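Local coordinates for protein alpha-1,6-mannanase (PDB 4V1S) that probably hydrolyses alpha-1,6-mannosidic linkages of mannans as a family GH76 glycoside hydrolase of a gut symbiont, at residues Gln77-Trp82 and Asp114-Pro119; Tyr127-Thr132 and Val137-Tyr142. One frame throughout, in Å; residues are numbered along the deposited sequence. Where two conformers were deposited one is given.

Contact 1 (Gln77-Trp82 and Asp114-Pro119); sequences QVSFIW and DNYWHP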
ATOM      1  N   GLN A  77       3.523  17.195 -15.451  1.00 18.98           N
ATOM      2  CA  GLN A  77       2.463  16.224 -15.647  1.00 19.30           C
ATOM      3  C   GLN A  77       1.763  16.027 -14.323  1.00 15.34           C
ATOM      4  O   GLN A  77       2.413  16.036 -13.267  1.00 16.69           O
ATOM      5  CB  GLN A  77       3.053  14.864 -16.064  1.00 23.89           C
ATOM      6  N   VAL A  78       0.450  15.800 -14.383  1.00 14.90           N
ATOM      7  CA  VAL A  78      -0.297  15.379 -13.223  0.50 13.48           C
ATOM      8  C   VAL A  78       0.264  14.023 -12.764  1.00 14.52           C
ATOM      9  O   VAL A  78       0.656  13.182 -13.588  1.00 15.47           O
ATOM     10  CB  VAL A  78      -1.813  15.249 -13.512  0.50 12.10           C
ATOM     11  CG1 VAL A  78      -2.575  15.000 -12.215  0.50  8.00           C
ATOM     12  CG2 VAL A  78      -2.378  16.490 -14.200  0.50 14.36           C
ATOM     13  N   SER A  79       0.293  13.820 -11.455  1.00 12.01           N
ATOM     14  CA  SER A  79       0.787  12.579 -10.866  1.00 11.97           C
ATOM     15  C   SER A  79       0.010  11.343 -11.290  1.00 11.83           C
ATOM     16  O   SER A  79      -1.215  11.365 -11.499  1.00 12.31           O
ATOM     17  CB  SER A  79       0.739  12.676  -9.351  1.00 12.37           C
ATOM     18  OG  SER A  79      -0.577  12.954  -8.871  1.00 12.81           O
ATOM     19  N   PHE A  80       0.742  10.243 -11.424  1.00 13.40           N
ATOM     20  CA  PHE A  80       0.132   8.939 -11.479  1.00 11.97           C
ATOM     21  C   PHE A  80      -0.604   8.685 -10.174  1.00 11.05           C
ATOM     22  O   PHE A  80      -0.344   9.316  -9.158  1.00 11.46           O
ATOM     23  CB  PHE A  80       1.178   7.863 -11.699  1.00 13.32           C
ATOM     24  CG  PHE A  80       1.885   7.961 -13.029  1.00 14.90           C
ATOM     25  CD1 PHE A  80       1.229   7.652 -14.201  1.00 16.19           C
ATOM     26  CD2 PHE A  80       3.216   8.345 -13.102  1.00 14.53           C
ATOM     27  CE1 PHE A  80       1.852   7.750 -15.422  1.00 18.12           C
ATOM     28  CE2 PHE A  80       3.859   8.422 -14.325  1.00 16.51           C
ATOM     29  CZ  PHE A  80       3.169   8.119 -15.485  1.00 17.15           C
ATOM     30  N   ILE A  81      -1.550   7.760 -10.213  1.00  9.97           N
ATOM     31  CA  ILE A  81      -2.418   7.549  -9.069  1.00 10.76           C
ATOM     32  C   ILE A  81      -1.632   7.129  -7.805  1.00 11.72           C
ATOM     33  O   ILE A  81      -1.997   7.509  -6.662  1.00 10.99           O
ATOM     34  CB  ILE A  81      -3.561   6.566  -9.422  1.00 10.26           C
ATOM     35  CG1 ILE A  81      -4.680   6.653  -8.404  1.00 11.68           C
ATOM     36  CG2 ILE A  81      -3.056   5.132  -9.554  1.00 11.66           C
ATOM     37  CD1 ILE A  81      -5.905   5.850  -8.799  1.00 13.59           C
ATOM     38  N   TRP A  82      -0.551   6.368  -7.999  1.00 10.75           N
ATOM     39  CA  TRP A  82       0.114   5.691  -6.851  1.00 10.59           C
ATOM     40  C   TRP A  82       0.463   6.648  -5.692  1.00 12.24           C
ATOM     41  O   TRP A  82       0.151   6.379  -4.553  1.00 10.84           O
ATOM     42  CB  TRP A  82       1.381   4.996  -7.365  1.00 13.12           C
ATOM     43  CG  TRP A  82       1.991   4.012  -6.451  1.00 13.07           C
ATOM     44  CD1 TRP A  82       1.675   3.749  -5.160  1.00 13.18           C
ATOM     45  CD2 TRP A  82       3.098   3.189  -6.775  1.00 12.50           C
ATOM     46  NE1 TRP A  82       2.502   2.759  -4.658  1.00 12.68           N
ATOM     47  CE2 TRP A  82       3.394   2.406  -5.633  1.00 11.55           C
ATOM     48  CE3 TRP A  82       3.884   3.039  -7.920  1.00 13.86           C
ATOM     49  CZ2 TRP A  82       4.432   1.498  -5.610  1.00 13.48           C
ATOM     50  CZ3 TRP A  82       4.893   2.093  -7.906  1.00 14.79           C
ATOM     51  CH2 TRP A  82       5.173   1.358  -6.755  1.00 14.89           C
ATOM     52  N   ASP A 114     -11.698  10.949  -7.670  1.00 12.36           N
ATOM     53  CA  ASP A 114     -12.757  10.921  -8.698  1.00 12.43           C
ATOM     54  C   ASP A 114     -12.208  11.358 -10.109  1.00 14.00           C
ATOM     55  O   ASP A 114     -12.722  10.930 -11.142  1.00 14.25           O
ATOM     56  CB  ASP A 114     -13.942  11.801  -8.280  1.00 15.14           C
ATOM     57  CG  ASP A 114     -14.943  11.109  -7.300  1.00 21.65           C
ATOM     58  OD1 ASP A 114     -14.965   9.838  -7.111  1.00 26.31           O
ATOM     59  OD2 ASP A 114     -15.758  11.902  -6.735  1.00 30.78           O
ATOM     60  N   ASN A 115     -11.165  12.197 -10.123  1.00 11.86           N
ATOM     61  CA  ASN A 115     -10.532  12.600 -11.386  1.00 13.00           C
ATOM     62  C   ASN A 115      -9.922  11.428 -12.099  1.00 11.90           C
ATOM     63  O   ASN A 115      -9.746  11.488 -13.308  1.00 13.64           O
ATOM     64  CB  ASN A 115      -9.488  13.658 -11.193  1.00 15.11           C
ATOM     65  CG  ASN A 115     -10.081  14.967 -10.720  1.00 16.55           C
ATOM     66  OD1 ASN A 115     -11.096  15.429 -11.233  1.00 22.91           O
ATOM     67  ND2 ASN A 115      -9.432  15.583  -9.747  1.00 16.07           N
ATOM     68  N   TYR A 116      -9.532  10.400 -11.351  1.00 10.78           N
ATOM     69  CA  TYR A 116      -8.940   9.183 -11.913  1.00 10.24           C
ATOM     70  C   TYR A 116      -9.949   8.060 -12.183  1.00 11.47           C
ATOM     71  O   TYR A 116      -9.575   6.995 -12.693  1.00 12.79           O
ATOM     72  CB  TYR A 116      -7.857   8.658 -10.971  1.00 11.03           C
ATOM     73  CG  TYR A 116      -6.668   9.589 -10.748  1.00 10.17           C
ATOM     74  CD1 TYR A 116      -6.763  10.705  -9.940  1.00 11.81           C
ATOM     75  CD2 TYR A 116      -5.455   9.356 -11.359  1.00  9.70           C
ATOM     76  CE1 TYR A 116      -5.690  11.524  -9.706  1.00 10.47           C
ATOM     77  CE2 TYR A 116      -4.362  10.171 -11.107  1.00 10.93           C
ATOM     78  CZ  TYR A 116      -4.494  11.282 -10.340  1.00  9.91           C
ATOM     79  OH  TYR A 116      -3.408  12.101 -10.148  1.00 13.16           O
ATOM     80  N   TRP A 117     -11.209   8.254 -11.771  1.00 10.47           N
ATOM     81  CA  TRP A 117     -12.217   7.197 -11.923  1.00 11.04           C
ATOM     82  C   TRP A 117     -12.803   7.207 -13.312  1.00 10.21           C
ATOM     83  O   TRP A 117     -13.276   8.247 -13.790  1.00 11.87           O
ATOM     84  CB  TRP A 117     -13.325   7.420 -10.920  1.00 11.78           C
ATOM     85  CG  TRP A 117     -14.452   6.433 -10.967  1.00 13.17           C
ATOM     86  CD1 TRP A 117     -15.687   6.637 -11.470  1.00 12.58           C
ATOM     87  CD2 TRP A 117     -14.423   5.086 -10.486  1.00 12.03           C
ATOM     88  NE1 TRP A 117     -16.463   5.531 -11.290  1.00 14.27           N
ATOM     89  CE2 TRP A 117     -15.707   4.547 -10.713  1.00 15.48           C
ATOM     90  CE3 TRP A 117     -13.428   4.268  -9.895  1.00 12.46           C
ATOM     91  CZ2 TRP A 117     -16.066   3.271 -10.312  1.00 15.05           C
ATOM     92  CZ3 TRP A 117     -13.788   3.000  -9.530  1.00 14.39           C
ATOM     93  CH2 TRP A 117     -15.104   2.502  -9.762  1.00 15.30           C
ATOM     94  N   HIS A 118     -12.836   6.025 -13.921  1.00 11.66           N
ATOM     95  CA  HIS A 118     -13.532   5.841 -15.175  1.00 10.76           C
ATOM     96  C   HIS A 118     -14.809   5.053 -14.944  1.00 10.43           C
ATOM     97  O   HIS A 118     -14.744   3.937 -14.503  1.00 10.81           O
ATOM     98  CB  HIS A 118     -12.656   5.143 -16.218  1.00 11.59           C
ATOM     99  CG  HIS A 118     -13.072   5.420 -17.624  1.00 11.46           C
ATOM    100  ND1 HIS A 118     -14.298   5.039 -18.133  1.00 12.88           N
ATOM    101  CD2 HIS A 118     -12.435   6.060 -18.633  1.00 14.73           C
ATOM    102  CE1 HIS A 118     -14.399   5.438 -19.384  1.00 13.32           C
ATOM    103  NE2 HIS A 118     -13.273   6.039 -19.719  1.00 13.08           N
ATOM    104  N   PRO A 119     -15.975   5.638 -15.286  1.00 12.50           N
ATOM    105  CA  PRO A 119     -17.258   4.972 -14.943  1.00 12.94           C
ATOM    106  C   PRO A 119     -17.618   3.816 -15.864  1.00 14.24           C
ATOM    107  O   PRO A 119     -18.478   3.037 -15.532  1.00 15.72           O
ATOM    108  CB  PRO A 119     -18.285   6.075 -15.111  1.00 17.31           C
ATOM    109  CG  PRO A 119     -17.680   6.998 -16.109  1.00 18.24           C
ATOM    110  CD  PRO A 119     -16.196   6.971 -15.858  1.00 15.13           C
TER
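Tyr116 reaches across to Ser79 and Ile81, where helix 81-97 begins, and carries almost the whole contact. Its CG lies anti to the carbonyl carbon (chi1 -63°), which lays the ring against both. At the root, Tyr116 CB lies 4.1 Å from Ile81 CD1, the end of that side chain. Ile81 runs the opposite way along the ring: its CG1 lies over one face, and Ile81 CB comes 3.9 Å from Tyr116 CD2. Farther out, Tyr116 CE2 is 3.8 Å from the backbone N of Ile81. At the tip, Tyr116 OH donates a hydrogen bond to Ser79 O (2.7 Å); this oxygen sits at the ring edge, in its plane, while the donor is tilted 34° from the carbonyl plane. Ser79 OG has its own partners in Tyr69 O and Asn84 ND2. The type I turn Asp114-Trp117, closed by Trp117 N to Asp114 O, joins helix 99-114 to strand 117-121 and presents the tyrosine. Tyr116 also packs on Tyr127 of strand 124-127, and Ile81 on Glu144 and Thr148 of helix 142-159, placing the contact between the start of one helix, a two-stranded hairpin and a second helix.

Contact 2 (Tyr127-Thr132 and Val137-Tyr142); sequences YATLPT and VPDRFY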
ATOM      1  N   TYR A 127     -10.556   2.676 -11.536  1.00 12.64           N
ATOM      2  CA  TYR A 127      -9.597   3.773 -11.547  1.00 10.22           C
ATOM      3  C   TYR A 127      -8.508   3.566 -12.629  1.00 10.19           C
ATOM      4  O   TYR A 127      -8.094   2.456 -12.874  1.00 11.44           O
ATOM      5  CB  TYR A 127      -8.898   3.905 -10.191  1.00  9.46           C
ATOM      6  CG  TYR A 127      -9.771   4.462  -9.083  1.00 10.02           C
ATOM      7  CD1 TYR A 127     -10.047   5.830  -8.997  1.00  9.68           C
ATOM      8  CD2 TYR A 127     -10.355   3.624  -8.143  1.00 11.29           C
ATOM      9  CE1 TYR A 127     -10.915   6.336  -8.017  1.00 11.96           C
ATOM     10  CE2 TYR A 127     -11.180   4.131  -7.139  1.00 11.49           C
ATOM     11  CZ  TYR A 127     -11.457   5.496  -7.077  1.00 11.03           C
ATOM     12  OH  TYR A 127     -12.284   5.972  -6.079  1.00 14.44           O
ATOM     13  N   ALA A 128      -8.100   4.684 -13.219  1.00 10.12           N
ATOM     14  CA  ALA A 128      -6.982   4.797 -14.183  1.00 10.53           C
ATOM     15  C   ALA A 128      -5.722   5.311 -13.512  1.00 10.78           C
ATOM     16  O   ALA A 128      -5.770   5.936 -12.431  1.00 11.62           O
ATOM     17  CB  ALA A 128      -7.386   5.673 -15.351  1.00 11.72           C
ATOM     18  N   THR A 129      -4.599   5.099 -14.203  1.00 11.57           N
ATOM     19  CA  THR A 129      -3.324   5.499 -13.686  1.00 11.95           C
ATOM     20  C   THR A 129      -3.146   7.026 -13.724  1.00 12.50           C
ATOM     21  O   THR A 129      -2.417   7.597 -12.913  1.00 12.84           O
ATOM     22  CB  THR A 129      -2.180   4.802 -14.431  1.00 12.44           C
ATOM     23  OG1 THR A 129      -1.014   4.803 -13.604  1.00 12.79           O
ATOM     24  CG2 THR A 129      -1.934   5.393 -15.801  1.00 15.30           C
ATOM     25  N   LEU A 130      -3.829   7.673 -14.655  1.00 12.99           N
ATOM     26  CA  LEU A 130      -3.838   9.127 -14.776  1.00 12.09           C
ATOM     27  C   LEU A 130      -5.279   9.635 -14.834  1.00 12.63           C
ATOM     28  O   LEU A 130      -6.209   8.869 -15.057  1.00 13.38           O
ATOM     29  CB  LEU A 130      -3.087   9.528 -16.049  1.00 14.15           C
ATOM     30  CG  LEU A 130      -1.555   9.453 -16.018  1.00 16.49           C
ATOM     31  CD1 LEU A 130      -0.967   9.510 -17.414  1.00 18.99           C
ATOM     32  CD2 LEU A 130      -0.957  10.545 -15.135  1.00 17.29           C
ATOM     33  N   PRO A 131      -5.476  10.950 -14.642  1.00 12.41           N
ATOM     34  CA  PRO A 131      -6.817  11.469 -14.746  1.00 13.48           C
ATOM     35  C   PRO A 131      -7.488  11.088 -16.051  1.00 12.78           C
ATOM     36  O   PRO A 131      -6.849  11.065 -17.107  1.00 16.19           O
ATOM     37  CB  PRO A 131      -6.612  12.975 -14.633  1.00 13.81           C
ATOM     38  CG  PRO A 131      -5.443  13.078 -13.684  1.00 14.80           C
ATOM     39  CD  PRO A 131      -4.529  11.959 -14.158  1.00 14.69           C
ATOM     40  N   THR A 132      -8.776  10.795 -15.951  1.00 12.94           N
ATOM     41  CA  THR A 132      -9.552  10.321 -17.085  1.00 12.65           C
ATOM     42  C   THR A 132     -10.995  10.778 -16.910  1.00 13.95           C
ATOM     43  O   THR A 132     -11.339  11.465 -15.957  1.00 18.87           O
ATOM     44  CB  THR A 132      -9.440   8.774 -17.196  1.00 16.74           C
ATOM     45  OG1 THR A 132      -9.899   8.318 -18.472  1.00 17.34           O
ATOM     46  CG2 THR A 132     -10.188   8.082 -16.085  1.00 16.69           C
ATOM     47  N   VAL A 137     -10.107   7.076 -23.318  1.00 14.10           N
ATOM     48  CA  VAL A 137      -9.610   5.729 -23.177  1.00 14.47           C
ATOM     49  C   VAL A 137      -8.599   5.789 -22.023  1.00 15.41           C
ATOM     50  O   VAL A 137      -7.597   6.539 -22.100  1.00 17.26           O
ATOM     51  CB  VAL A 137      -8.918   5.254 -24.458  1.00 15.78           C
ATOM     52  CG1 VAL A 137      -8.205   3.920 -24.237  1.00 19.18           C
ATOM     53  CG2 VAL A 137      -9.935   5.123 -25.587  1.00 20.01           C
ATOM     54  N   PRO A 138      -8.829   4.994 -20.966  1.00 16.68           N
ATOM     55  CA  PRO A 138      -7.954   4.998 -19.811  1.00 14.11           C
ATOM     56  C   PRO A 138      -6.922   3.877 -19.857  1.00 14.81           C
ATOM     57  O   PRO A 138      -7.102   2.898 -20.585  1.00 16.88           O
ATOM     58  CB  PRO A 138      -8.928   4.747 -18.659  1.00 14.68           C
ATOM     59  CG  PRO A 138      -9.885   3.736 -19.279  1.00 18.19           C
ATOM     60  CD  PRO A 138     -10.035   4.184 -20.717  1.00 17.06           C
ATOM     61  N   ASP A 139      -5.853   4.050 -19.097  1.00 13.27           N
ATOM     62  CA  ASP A 139      -4.801   3.048 -18.921  1.00 12.94           C
ATOM     63  C   ASP A 139      -4.989   2.546 -17.505  1.00 13.79           C
ATOM     64  O   ASP A 139      -4.693   3.265 -16.542  1.00 13.64           O
ATOM     65  CB  ASP A 139      -3.426   3.693 -19.135  1.00 14.03           C
ATOM     66  CG  ASP A 139      -2.303   2.692 -19.388  1.00 19.30           C
ATOM     67  OD1 ASP A 139      -2.548   1.482 -19.648  1.00 21.49           O
ATOM     68  OD2 ASP A 139      -1.122   3.138 -19.351  1.00 26.43           O
ATOM     69  N   ARG A 140      -5.526   1.326 -17.378  1.00 12.44           N
ATOM     70  CA  ARG A 140      -5.919   0.823 -16.047  1.00 11.38           C
ATOM     71  C   ARG A 140      -5.151  -0.416 -15.627  1.00 12.00           C
ATOM     72  O   ARG A 140      -4.762  -1.226 -16.493  1.00 12.64           O
ATOM     73  CB  ARG A 140      -7.417   0.581 -15.969  1.00 11.77           C
ATOM     74  CG  ARG A 140      -8.244   1.803 -16.351  1.00 13.00           C
ATOM     75  CD  ARG A 140      -9.699   1.667 -15.995  1.00 12.07           C
ATOM     76  NE  ARG A 140     -10.359   0.650 -16.827  1.00 11.48           N
ATOM     77  CZ  ARG A 140     -11.677   0.453 -16.852  1.00 12.61           C
ATOM     78  NH1 ARG A 140     -12.477   1.192 -16.115  1.00 13.80           N
ATOM     79  NH2 ARG A 140     -12.211  -0.465 -17.646  1.00 13.96           N
ATOM     80  N   PHE A 141      -4.889  -0.485 -14.314  1.00 10.84           N
ATOM     81  CA  PHE A 141      -4.045  -1.492 -13.673  1.00 13.00           C
ATOM     82  C   PHE A 141      -4.790  -2.161 -12.554  1.00 11.30           C
ATOM     83  O   PHE A 141      -5.402  -1.498 -11.727  1.00 11.74           O
ATOM     84  CB  PHE A 141      -2.765  -0.819 -13.151  1.00 12.03           C
ATOM     85  CG  PHE A 141      -1.918  -0.255 -14.266  1.00 15.15           C
ATOM     86  CD1 PHE A 141      -2.263   0.970 -14.866  1.00 13.53           C
ATOM     87  CD2 PHE A 141      -0.849  -0.952 -14.756  1.00 14.19           C
ATOM     88  CE1 PHE A 141      -1.507   1.498 -15.889  1.00 16.51           C
ATOM     89  CE2 PHE A 141      -0.103  -0.439 -15.816  1.00 18.11           C
ATOM     90  CZ  PHE A 141      -0.453   0.770 -16.386  1.00 20.06           C
ATOM     91  N   TYR A 142      -4.731  -3.487 -12.532  1.00 10.28           N
ATOM     92  CA  TYR A 142      -5.511  -4.223 -11.554  1.00  9.74           C
ATOM     93  C   TYR A 142      -4.905  -4.018 -10.160  1.00 10.62           C
ATOM     94  O   TYR A 142      -5.648  -3.971  -9.188  1.00 11.64           O
ATOM     95  CB  TYR A 142      -5.646  -5.705 -11.941  1.00  9.36           C
ATOM     96  CG  TYR A 142      -6.354  -5.893 -13.263  1.00 11.67           C
ATOM     97  CD1 TYR A 142      -7.717  -5.698 -13.369  1.00 12.59           C
ATOM     98  CD2 TYR A 142      -5.657  -6.213 -14.425  1.00 11.93           C
ATOM     99  CE1 TYR A 142      -8.381  -5.853 -14.594  1.00 11.25           C
ATOM    100  CE2 TYR A 142      -6.322  -6.359 -15.643  1.00 13.24           C
ATOM    101  CZ  TYR A 142      -7.691  -6.185 -15.711  1.00 12.22           C
ATOM    102  OH  TYR A 142      -8.381  -6.334 -16.903  1.00 12.91           O
TER
HETATM  103  O   HOH W   1      -5.375   1.774 -12.823  1.00 11.96           O
HETATM  104  O   HOH W   2      -7.786   8.691 -20.201  1.00 26.65           O
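A backbone hydrogen bond, two water bridges and side-chain packing join the two arms of the irregular loop between strand 124-127 and helix 142-159, in the (alpha/alpha)6 barrel of helical hairpins that characterises family GH76. Thr129 N donates to Asp139 O at 3.0 Å, almost in line with the carbonyl (C=O...N angle 168°). Beside this bond, Ala128 CB rests on Pro138 CB at 3.8 Å, and the same proline carbon lies near Thr132 OG1. Thr129 sets its CB 3.7 Å from CE1 of the Phe141 ring, the two side chains crossing obliquely. With OG1 anti to the backbone N (chi1 -158°), its hydroxyl engages Glu144 of the following helix, while CG2 lies against Asp139 O and CB. Arg140 lays its aliphatic part against the opposite arm: CB, CG and CD all border Tyr127 O, Arg140 CG the nearest at 3.5 Å. A bend at chi3 (-69°) then carries the guanidinium to Glu191, a salt bridge through NE, and to Ile124 O through NH1. A leucine in place of Arg140 would probably leave Glu191 without its charged mate and Ile124 O without this donor, loosening the tie between the loop and strand 124-127. Phe141, at the N-cap position of helix 142-159, also meets Phe189 edge-to-face, and a glycerol, probably from the crystallisation liquor, lies about 5 Å from its side chain. Water 2 links Thr132 OG1 (2.8 Å) with Val137 O, to which it donates. At the other end of the loop, water 1 bridges Tyr127 O and Phe141 N, accepting from Phe141 N at 2.7 Å.

Overall arrangement
Contact 1 closes before contact 2 opens along the chain, and their centres lie about 7 Å apart on the same side of the chain's centre. Both include part of the antiparallel hairpin of strands 117-121 and 124-127: segment 114-119 runs into its first strand and 127-132 leaves its second. Probable backbone hydrogen bonds run directly between them, from Ala128 N to Tyr116 O and from Ile81 N to Thr129 O, and His118 packs on Thr132. Segment 127-132 thus lies against both segments of contact 1 as well as 137-142. Together the contacts tie the starts of helices 81-97 and 142-159 to the hairpin that follows helix 99-114, at one edge of the helical GH76 fold.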